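Local structure of type I polyketide synthase PikAII (3QP9) at residues D165-M174 / G418-H429; A148-V159 / E188-S198. The protein is a C2-type ketoreductase of a modular polyketide synthase, a class that probably epimerizes the alpha-carbon of its substrate rather than reducing the beta-keto group. All blocks are in the same frame, centred on the assembly; numbering follows the deposited sequence.

Contact 1: residues D165-M174 / G418-H429; sequences DHVTSPAQAM and GTAFLDALAGQH
Val167 and Gly427 are joined by a backbone bond, Val167 N to Gly427 O at 3.0 Å, and from there the opening turn of helix 170-185 (170-174) and the end of helix 413-426 (418-426) run roughly antiparallel at 145°, their axes 7.6 Å apart. The hydrogen bond is nearly straight, but the donor sits above the plane of the carbonyl. Just outside it, His429 stands over a face of the His166 imidazole: its CB is 3.6 Å from the ring centroid, almost on the normal, and its own ring presents an edge, the planes at 82° in an offset T-shaped pair. Going inward, Val167 sets CG1 against Ala424 and CG2 against the Gly427 carbonyl, and Gln428 CG rests 3.5 Å from Val167 O while the amide crosses the Pro170 ring near CD and CG.

Small residues set the spacing between the helices. Ala173 CB meets Ala424 CB at 3.6 Å, and one turn back Ala420 CB fits against Ala173 O at 3.5 Å. With CG anti to the backbone N (chi1 179°), the Phe421 ring comes alongside Pro170, CE1 3.5 Å from Pro170 CB. Met174 SD packs on Phe421 CB and lies obliquely to its ring, 5.2 Å from the centroid, a Met-aromatic contact. Ser169 N-caps the first helix through its OG.

Phe421 and Met174 also pack on helix 363-386. The far side of helix 413-426 lies on strands 396-402 and 435-441, so the contact sets the start of helix 170-185 against the KR domain's Rossmann core.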
loop_
_atom_site.group_PDB
_atom_site.type_symbol
_atom_site.label_atom_id
_atom_site.label_comp_id
_atom_site.label_asym_id
_atom_site.label_seq_id
_atom_site.Cartn_x
_atom_site.Cartn_y
_atom_site.Cartn_z
ATOM N N ASP A 165 -12.532 -11.853 -4.699
ATOM C CA ASP A 165 -12.929 -10.525 -4.250
ATOM C C ASP A 165 -11.864 -9.578 -4.791
ATOM O O ASP A 165 -10.771 -9.525 -4.223
ATOM C CB ASP A 165 -12.895 -10.528 -2.697
ATOM C CG ASP A 165 -13.310 -9.134 -2.074
ATOM O OD1 ASP A 165 -14.359 -8.625 -2.437
ATOM O OD2 ASP A 165 -12.633 -8.599 -1.192
ATOM N N HIS A 166 -12.111 -8.929 -5.926
ATOM C CA HIS A 166 -11.091 -8.074 -6.577
ATOM C C HIS A 166 -11.040 -6.664 -6.021
ATOM O O HIS A 166 -12.045 -6.132 -5.636
ATOM C CB HIS A 166 -11.323 -8.038 -8.085
ATOM C CG HIS A 166 -11.541 -9.400 -8.665
ATOM N ND1 HIS A 166 -10.628 -10.423 -8.500
ATOM C CD2 HIS A 166 -12.586 -9.925 -9.342
ATOM C CE1 HIS A 166 -11.087 -11.519 -9.074
ATOM N NE2 HIS A 166 -12.271 -11.239 -9.603
ATOM N N VAL A 167 -9.843 -6.079 -5.949
ATOM C CA VAL A 167 -9.685 -4.682 -5.691
ATOM C C VAL A 167 -10.253 -3.921 -6.904
ATOM O O VAL A 167 -9.872 -4.222 -8.008
ATOM C CB VAL A 167 -8.215 -4.355 -5.555
ATOM C CG1 VAL A 167 -8.025 -2.813 -5.403
ATOM C CG2 VAL A 167 -7.585 -5.117 -4.290
ATOM N N THR A 168 -11.165 -2.975 -6.659
ATOM C CA THR A 168 -11.737 -2.125 -7.712
ATOM C C THR A 168 -11.218 -0.703 -7.543
ATOM O O THR A 168 -11.263 0.024 -8.478
ATOM C CB THR A 168 -13.260 -2.097 -7.711
ATOM O OG1 THR A 168 -13.724 -1.901 -6.366
ATOM C CG2 THR A 168 -13.849 -3.407 -8.313
ATOM N N SER A 169 -10.668 -0.330 -6.393
ATOM C CA SER A 169 -10.047 1.031 -6.220
ATOM C C SER A 169 -8.676 1.026 -5.561
ATOM O O SER A 169 -8.553 1.193 -4.367
ATOM C CB SER A 169 -10.926 1.968 -5.472
ATOM O OG SER A 169 -10.089 3.091 -5.254
ATOM N N PRO A 170 -7.622 0.783 -6.348
ATOM C CA PRO A 170 -6.325 0.678 -5.834
ATOM C C PRO A 170 -5.960 2.037 -5.258
ATOM O O PRO A 170 -5.197 2.118 -4.273
ATOM C CB PRO A 170 -5.521 0.339 -7.108
ATOM C CG PRO A 170 -6.461 0.818 -8.241
ATOM C CD PRO A 170 -7.671 0.284 -7.734
ATOM N N ALA A 171 -6.545 3.111 -5.792
ATOM C CA ALA A 171 -6.231 4.383 -5.155
ATOM C C ALA A 171 -6.688 4.492 -3.713
ATOM O O ALA A 171 -5.974 5.089 -2.886
ATOM C CB ALA A 171 -6.784 5.586 -5.980
ATOM N N GLN A 172 -7.836 3.913 -3.379
ATOM C CA GLN A 172 -8.302 3.978 -1.953
ATOM C C GLN A 172 -7.411 3.138 -1.020
ATOM O O GLN A 172 -7.360 3.402 0.166
ATOM C CB GLN A 172 -9.787 3.614 -1.846
ATOM C CG GLN A 172 -10.722 4.688 -2.460
ATOM C CD GLN A 172 -12.148 4.416 -2.219
ATOM O OE1 GLN A 172 -12.522 4.085 -1.089
ATOM N NE2 GLN A 172 -13.020 4.629 -3.269
ATOM N N ALA A 173 -6.772 2.070 -1.532
ATOM C CA ALA A 173 -5.789 1.327 -0.673
ATOM C C ALA A 173 -4.705 2.265 -0.167
ATOM O O ALA A 173 -4.080 1.905 0.798
ATOM C CB ALA A 173 -5.113 0.133 -1.441
ATOM N N MET A 174 -4.452 3.436 -0.822
ATOM C CA MET A 174 -3.372 4.378 -0.320
ATOM C C MET A 174 -3.783 4.997 0.996
ATOM O O MET A 174 -2.943 5.299 1.839
ATOM C CB MET A 174 -3.033 5.506 -1.307
ATOM C CG MET A 174 -2.627 4.931 -2.642
ATOM S SD MET A 174 -1.715 6.025 -3.710
ATOM C CE MET A 174 -3.110 7.044 -4.227
ATOM N N GLY A 418 2.095 5.182 -1.182
ATOM C CA GLY A 418 2.457 4.931 -2.591
ATOM C C GLY A 418 2.648 3.429 -2.847
ATOM O O GLY A 418 2.256 2.899 -3.850
ATOM N N THR A 419 3.271 2.762 -1.880
ATOM C CA THR A 419 3.669 1.387 -1.987
ATOM C C THR A 419 2.398 0.545 -1.776
ATOM O O THR A 419 2.230 -0.533 -2.412
ATOM C CB THR A 419 4.830 1.310 -0.978
ATOM O OG1 THR A 419 6.063 0.985 -1.598
ATOM C CG2 THR A 419 4.630 0.872 0.457
ATOM N N ALA A 420 1.459 1.041 -0.953
ATOM C CA ALA A 420 0.163 0.276 -0.883
ATOM C C ALA A 420 -0.574 0.278 -2.183
ATOM O O ALA A 420 -1.409 -0.609 -2.441
ATOM C CB ALA A 420 -0.792 0.770 0.284
ATOM N N PHE A 421 -0.254 1.239 -3.059
ATOM C CA PHE A 421 -0.959 1.246 -4.351
ATOM C C PHE A 421 -0.465 0.091 -5.168
ATOM O O PHE A 421 -1.302 -0.568 -5.934
ATOM C CB PHE A 421 -0.716 2.549 -5.122
ATOM C CG PHE A 421 -1.389 2.593 -6.465
ATOM C CD1 PHE A 421 -2.725 3.005 -6.562
ATOM C CD2 PHE A 421 -0.672 2.233 -7.626
ATOM C CE1 PHE A 421 -3.360 3.038 -7.798
ATOM C CE2 PHE A 421 -1.251 2.276 -8.807
ATOM C CZ PHE A 421 -2.622 2.708 -8.925
ATOM N N LEU A 422 0.857 -0.207 -5.051
ATOM C CA LEU A 422 1.455 -1.424 -5.753
ATOM C C LEU A 422 0.826 -2.720 -5.342
ATOM O O LEU A 422 0.481 -3.631 -6.205
ATOM C CB LEU A 422 2.975 -1.487 -5.497
ATOM C CG LEU A 422 3.742 -0.214 -5.725
ATOM C CD1 LEU A 422 5.207 -0.437 -5.466
ATOM C CD2 LEU A 422 3.570 0.193 -7.255
ATOM N N ASP A 423 0.681 -2.900 -4.015
ATOM C CA ASP A 423 0.101 -4.118 -3.458
ATOM C C ASP A 423 -1.362 -4.217 -3.908
ATOM O O ASP A 423 -1.843 -5.278 -4.284
ATOM C CB ASP A 423 0.171 -4.156 -1.932
ATOM C CG ASP A 423 1.545 -4.144 -1.402
ATOM O OD1 ASP A 423 1.713 -3.571 -0.309
ATOM O OD2 ASP A 423 2.468 -4.874 -1.923
ATOM N N ALA A 424 -2.057 -3.102 -4.000
ATOM C CA ALA A 424 -3.434 -3.176 -4.532
ATOM C C ALA A 424 -3.589 -3.496 -5.986
ATOM O O ALA A 424 -4.604 -4.075 -6.360
ATOM C CB ALA A 424 -4.192 -1.843 -4.285
ATOM N N LEU A 425 -2.709 -2.959 -6.844
ATOM C CA LEU A 425 -2.667 -3.361 -8.281
ATOM C C LEU A 425 -2.620 -4.856 -8.354
ATOM O O LEU A 425 -3.300 -5.453 -9.180
ATOM C CB LEU A 425 -1.467 -2.730 -8.987
ATOM C CG LEU A 425 -1.490 -1.247 -9.382
ATOM C CD1 LEU A 425 -0.178 -0.901 -10.066
ATOM C CD2 LEU A 425 -2.633 -0.884 -10.351
ATOM N N ALA A 426 -1.831 -5.510 -7.487
ATOM C CA ALA A 426 -1.745 -6.960 -7.528
ATOM C C ALA A 426 -3.052 -7.702 -7.197
ATOM O O ALA A 426 -3.245 -8.876 -7.572
ATOM C CB ALA A 426 -0.584 -7.446 -6.686
ATOM N N GLY A 427 -3.949 -7.048 -6.490
ATOM C CA GLY A 427 -5.200 -7.646 -6.133
ATOM C C GLY A 427 -6.390 -7.383 -7.077
ATOM O O GLY A 427 -7.495 -7.805 -6.750
ATOM N N GLN A 428 -6.172 -6.661 -8.178
ATOM C CA GLN A 428 -7.163 -6.293 -9.208
ATOM C C GLN A 428 -7.321 -7.463 -10.188
ATOM O O GLN A 428 -6.345 -8.181 -10.418
ATOM C CB GLN A 428 -6.655 -5.114 -10.022
ATOM C CG GLN A 428 -6.702 -3.802 -9.321
ATOM C CD GLN A 428 -6.756 -2.632 -10.271
ATOM O OE1 GLN A 428 -7.841 -2.064 -10.577
ATOM N NE2 GLN A 428 -5.596 -2.233 -10.723
ATOM N N HIS A 429 -8.502 -7.674 -10.760
ATOM C CA HIS A 429 -8.660 -8.744 -11.745
ATOM C C HIS A 429 -8.023 -8.309 -13.081
ATOM O O HIS A 429 -8.194 -7.160 -13.547
ATOM C CB HIS A 429 -10.152 -9.009 -11.941
ATOM C CG HIS A 429 -10.475 -10.259 -12.719
ATOM N ND1 HIS A 429 -11.336 -11.226 -12.244
ATOM C CD2 HIS A 429 -10.079 -10.684 -13.948
ATOM C CE1 HIS A 429 -11.436 -12.205 -13.134
ATOM N NE2 HIS A 429 -10.680 -11.900 -14.177
#

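Contact 2: residues A148-V159 / E188-S198; sequences AAPLWCVTHGAV and ERWGGLIDLPS
Trp152 lays one face of its indole flat on the backbone of Gly191 and Gly192: Gly191 CA is 3.7 Å from the centroid of the five-membered ring of Trp152. With no side chains on these glycines, the ring rests directly on the strand; CG anti to the carbonyl carbon (chi1 -73°) swings it across to the neighbour, where CE3 also reaches Ile194 CD1 at 3.5 Å. Here the parallel pairing of 151-156 with 190-196 slips by one residue, a beta bulge in which Gly191 N and Gly192 N both bond to Leu151 O from the same face of its plane. Past the bulge the register is regular.

On the other face, with Leu151 and Cys153, the Trp190 indole takes Leu151 CD2 at 3.6 Å from CZ3 and Cys153 SG at 3.6 Å from CH2, the sulfur approaching obliquely.

At the C-terminal ends the contact turns polar. Thr155 OG1 donates to the anti lone pair of Asp195 OD2 at 2.6 Å, while Ala158 N comes to the same oxygen at 2.9 Å from above the carboxylate plane. Beyond them, His156 ND1 gives a bent bond to Ser198 O, 2.9 Å long. Trp176 NE1 bonds to Thr155 OG1, and Arg224 forms a salt bridge with Asp195 OD1. With two donors on one oxygen and an arginine on the other, this buried carboxylate is probably kept ionised and its rotation fixed.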
loop_
_atom_site.group_PDB
_atom_site.type_symbol
_atom_site.label_atom_id
_atom_site.label_comp_id
_atom_site.label_asym_id
_atom_site.label_seq_id
_atom_site.Cartn_x
_atom_site.Cartn_y
_atom_site.Cartn_z
ATOM N N ALA A 148 -10.740 14.907 20.030
ATOM C CA ALA A 148 -10.029 13.822 20.704
ATOM C C ALA A 148 -10.657 12.487 20.341
ATOM O O ALA A 148 -10.039 11.465 20.547
ATOM C CB ALA A 148 -10.084 14.015 22.269
ATOM N N ALA A 149 -11.865 12.513 19.791
ATOM C CA ALA A 149 -12.613 11.309 19.376
ATOM C C ALA A 149 -11.901 10.446 18.293
ATOM O O ALA A 149 -11.243 11.008 17.406
ATOM C CB ALA A 149 -14.015 11.751 18.834
ATOM N N PRO A 150 -12.111 9.111 18.303
ATOM C CA PRO A 150 -11.423 8.292 17.287
ATOM C C PRO A 150 -11.898 8.537 15.846
ATOM O O PRO A 150 -13.121 8.595 15.578
ATOM C CB PRO A 150 -11.772 6.858 17.706
ATOM C CG PRO A 150 -13.126 6.974 18.339
ATOM C CD PRO A 150 -13.169 8.344 19.004
ATOM N N LEU A 151 -10.933 8.646 14.948
ATOM C CA LEU A 151 -11.187 8.809 13.527
ATOM C C LEU A 151 -11.330 7.441 12.825
ATOM O O LEU A 151 -10.376 6.635 12.843
ATOM C CB LEU A 151 -9.964 9.412 12.855
ATOM C CG LEU A 151 -10.010 9.680 11.312
ATOM C CD1 LEU A 151 -11.376 10.343 10.786
ATOM C CD2 LEU A 151 -8.811 10.482 10.786
ATOM N N TRP A 152 -12.417 7.235 12.130
ATOM C CA TRP A 152 -12.497 6.002 11.291
ATOM C C TRP A 152 -12.543 6.383 9.788
ATOM O O TRP A 152 -13.354 7.251 9.399
ATOM C CB TRP A 152 -13.718 5.226 11.684
ATOM C CG TRP A 152 -13.620 4.528 13.006
ATOM C CD1 TRP A 152 -13.876 5.077 14.261
ATOM C CD2 TRP A 152 -13.239 3.172 13.230
ATOM N NE1 TRP A 152 -13.723 4.106 15.228
ATOM C CE2 TRP A 152 -13.347 2.927 14.618
ATOM C CE3 TRP A 152 -12.918 2.103 12.372
ATOM C CZ2 TRP A 152 -13.023 1.666 15.193
ATOM C CZ3 TRP A 152 -12.632 0.866 12.904
ATOM C CH2 TRP A 152 -12.740 0.631 14.306
ATOM N N CYS A 153 -11.721 5.738 8.937
ATOM C CA CYS A 153 -11.720 6.072 7.486
ATOM C C CYS A 153 -12.326 4.939 6.724
ATOM O O CYS A 153 -11.901 3.825 6.859
ATOM C CB CYS A 153 -10.282 6.353 6.967
ATOM S SG CYS A 153 -9.570 7.853 7.707
ATOM N N VAL A 154 -13.363 5.218 5.962
ATOM C CA VAL A 154 -14.080 4.183 5.245
ATOM C C VAL A 154 -13.729 4.220 3.779
ATOM O O VAL A 154 -13.707 5.308 3.169
ATOM C CB VAL A 154 -15.577 4.310 5.504
ATOM C CG1 VAL A 154 -16.389 3.295 4.679
ATOM C CG2 VAL A 154 -15.876 4.066 7.043
ATOM N N THR A 155 -13.416 3.037 3.181
ATOM C CA THR A 155 -13.131 2.956 1.775
ATOM C C THR A 155 -14.127 1.974 1.165
ATOM O O THR A 155 -14.887 1.369 1.879
ATOM C CB THR A 155 -11.681 2.431 1.516
ATOM O OG1 THR A 155 -11.524 1.140 2.178
ATOM C CG2 THR A 155 -10.614 3.463 2.000
ATOM N N HIS A 156 -14.146 1.836 -0.171
ATOM C CA HIS A 156 -14.915 0.748 -0.862
ATOM C C HIS A 156 -14.041 0.249 -1.973
ATOM O O HIS A 156 -13.447 1.044 -2.687
ATOM C CB HIS A 156 -16.315 1.244 -1.395
ATOM C CG HIS A 156 -16.243 2.379 -2.363
ATOM N ND1 HIS A 156 -16.249 2.184 -3.729
ATOM C CD2 HIS A 156 -16.174 3.733 -2.169
ATOM C CE1 HIS A 156 -16.156 3.358 -4.343
ATOM N NE2 HIS A 156 -16.103 4.315 -3.421
ATOM N N GLY A 157 -13.939 -1.068 -2.113
ATOM C CA GLY A 157 -13.112 -1.686 -3.185
ATOM C C GLY A 157 -11.591 -1.566 -2.966
ATOM O O GLY A 157 -10.833 -1.788 -3.884
ATOM N N ALA A 158 -11.147 -1.155 -1.783
ATOM C CA ALA A 158 -9.738 -0.967 -1.546
ATOM C C ALA A 158 -8.860 -2.228 -1.242
ATOM O O ALA A 158 -7.618 -2.172 -1.396
ATOM C CB ALA A 158 -9.499 0.162 -0.496
ATOM N N VAL A 159 -9.454 -3.294 -0.732
ATOM C CA VAL A 159 -8.663 -4.481 -0.336
ATOM C C VAL A 159 -9.386 -5.698 -0.923
ATOM O O VAL A 159 -10.580 -5.659 -1.179
ATOM C CB VAL A 159 -8.502 -4.671 1.131
ATOM C CG1 VAL A 159 -7.770 -3.342 1.804
ATOM C CG2 VAL A 159 -9.914 -4.897 1.784
ATOM N N GLU A 188 -3.847 7.598 20.211
ATOM C CA GLU A 188 -4.953 7.915 21.081
ATOM C C GLU A 188 -6.176 8.389 20.284
ATOM O O GLU A 188 -7.287 8.415 20.791
ATOM C CB GLU A 188 -4.471 8.981 22.162
ATOM C CG GLU A 188 -4.243 10.501 21.625
ATOM C CD GLU A 188 -3.261 10.694 20.370
ATOM O OE1 GLU A 188 -2.366 9.874 20.089
ATOM O OE2 GLU A 188 -3.376 11.719 19.654
ATOM N N ARG A 189 -5.972 8.823 19.039
ATOM C CA ARG A 189 -7.101 9.386 18.278
ATOM C C ARG A 189 -7.423 8.689 16.948
ATOM O O ARG A 189 -8.270 9.124 16.217
ATOM C CB ARG A 189 -6.958 10.888 18.082
ATOM C CG ARG A 189 -5.572 11.349 17.569
ATOM C CD ARG A 189 -5.670 12.738 17.050
ATOM N NE ARG A 189 -4.463 13.232 16.394
ATOM C CZ ARG A 189 -4.403 13.573 15.114
ATOM N NH1 ARG A 189 -3.267 14.043 14.594
ATOM N NH2 ARG A 189 -5.500 13.463 14.378
ATOM N N TRP A 190 -6.758 7.570 16.683
ATOM C CA TRP A 190 -7.049 6.711 15.514
ATOM C C TRP A 190 -8.038 5.569 15.843
ATOM O O TRP A 190 -7.822 4.767 16.761
ATOM C CB TRP A 190 -5.719 6.199 14.923
ATOM C CG TRP A 190 -5.981 5.476 13.561
ATOM C CD1 TRP A 190 -6.047 4.133 13.353
ATOM C CD2 TRP A 190 -6.215 6.099 12.298
ATOM N NE1 TRP A 190 -6.291 3.850 11.983
ATOM C CE2 TRP A 190 -6.405 5.050 11.325
ATOM C CE3 TRP A 190 -6.276 7.422 11.882
ATOM C CZ2 TRP A 190 -6.689 5.318 9.988
ATOM C CZ3 TRP A 190 -6.500 7.719 10.545
ATOM C CH2 TRP A 190 -6.707 6.628 9.584
ATOM N N GLY A 191 -9.139 5.521 15.108
ATOM C CA GLY A 191 -10.142 4.505 15.336
ATOM C C GLY A 191 -9.740 3.357 14.430
ATOM O O GLY A 191 -9.240 2.318 14.897
ATOM N N GLY A 192 -9.857 3.550 13.151
ATOM C CA GLY A 192 -9.509 2.408 12.238
ATOM C C GLY A 192 -9.830 2.579 10.805
ATOM O O GLY A 192 -10.183 3.636 10.391
ATOM N N LEU A 193 -9.872 1.435 10.071
ATOM C CA LEU A 193 -10.052 1.485 8.655
ATOM C C LEU A 193 -11.074 0.463 8.374
ATOM O O LEU A 193 -11.057 -0.589 8.989
ATOM C CB LEU A 193 -8.762 1.111 7.929
ATOM C CG LEU A 193 -7.638 2.125 7.905
ATOM C CD1 LEU A 193 -6.173 1.505 7.790
ATOM C CD2 LEU A 193 -7.879 3.132 6.666
ATOM N N ILE A 194 -12.034 0.786 7.520
ATOM C CA ILE A 194 -13.097 -0.151 7.194
ATOM C C ILE A 194 -13.304 -0.121 5.723
ATOM O O ILE A 194 -13.544 0.940 5.196
ATOM C CB ILE A 194 -14.400 0.230 7.869
ATOM C CG1 ILE A 194 -14.201 0.318 9.383
ATOM C CG2 ILE A 194 -15.518 -0.778 7.430
ATOM C CD1 ILE A 194 -15.367 0.857 10.178
ATOM N N ASP A 195 -13.328 -1.290 5.043
ATOM C CA ASP A 195 -13.563 -1.261 3.594
ATOM C C ASP A 195 -14.913 -1.906 3.273
ATOM O O ASP A 195 -15.132 -3.049 3.642
ATOM C CB ASP A 195 -12.446 -2.042 2.881
ATOM C CG ASP A 195 -12.567 -2.001 1.363
ATOM O OD1 ASP A 195 -12.826 -3.092 0.783
ATOM O OD2 ASP A 195 -12.524 -0.872 0.808
ATOM N N LEU A 196 -15.770 -1.174 2.568
ATOM C CA LEU A 196 -17.121 -1.581 2.218
ATOM C C LEU A 196 -16.986 -2.275 0.914
ATOM O O LEU A 196 -15.950 -2.156 0.292
ATOM C CB LEU A 196 -18.062 -0.367 2.113
ATOM C CG LEU A 196 -18.298 0.271 3.482
ATOM C CD1 LEU A 196 -19.020 1.608 3.359
ATOM C CD2 LEU A 196 -19.050 -0.617 4.466
ATOM N N PRO A 197 -17.968 -3.112 0.562
ATOM C CA PRO A 197 -17.876 -3.841 -0.714
ATOM C C PRO A 197 -17.788 -2.821 -1.868
ATOM O O PRO A 197 -18.494 -1.782 -1.796
ATOM C CB PRO A 197 -19.210 -4.593 -0.797
ATOM C CG PRO A 197 -19.784 -4.669 0.626
ATOM C CD PRO A 197 -19.198 -3.398 1.341
ATOM N N SER A 198 -17.012 -3.103 -2.930
ATOM C CA SER A 198 -16.835 -2.103 -4.042
ATOM C C SER A 198 -18.066 -1.223 -4.310
ATOM O O SER A 198 -17.913 -0.048 -4.584
ATOM C CB SER A 198 -16.389 -2.734 -5.368
ATOM O OG SER A 198 -15.303 -3.625 -5.186
#

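Helix 170-185 is the crossover between the two strands of contact 2, and its first turn is what contact 1 presses against helix 413-426, so the two contacts adjoin although their centres are about 16 Å apart. Ser169 N lies 2.9 Å from Gly157 O, and Thr168 OG1 2.6 Å from Ser198 OG, both probable hydrogen bonds, tying the segment before the helix to both strand ends. Gln172 OE1 also accepts from His156 N. Contact 2 thus belongs to the beta-alpha-beta unit itself, while contact 1 carries that unit onto the KR domain's Rossmann fold, a two-part layout consistent with the structural and catalytic subdomains of modular ketoreductases.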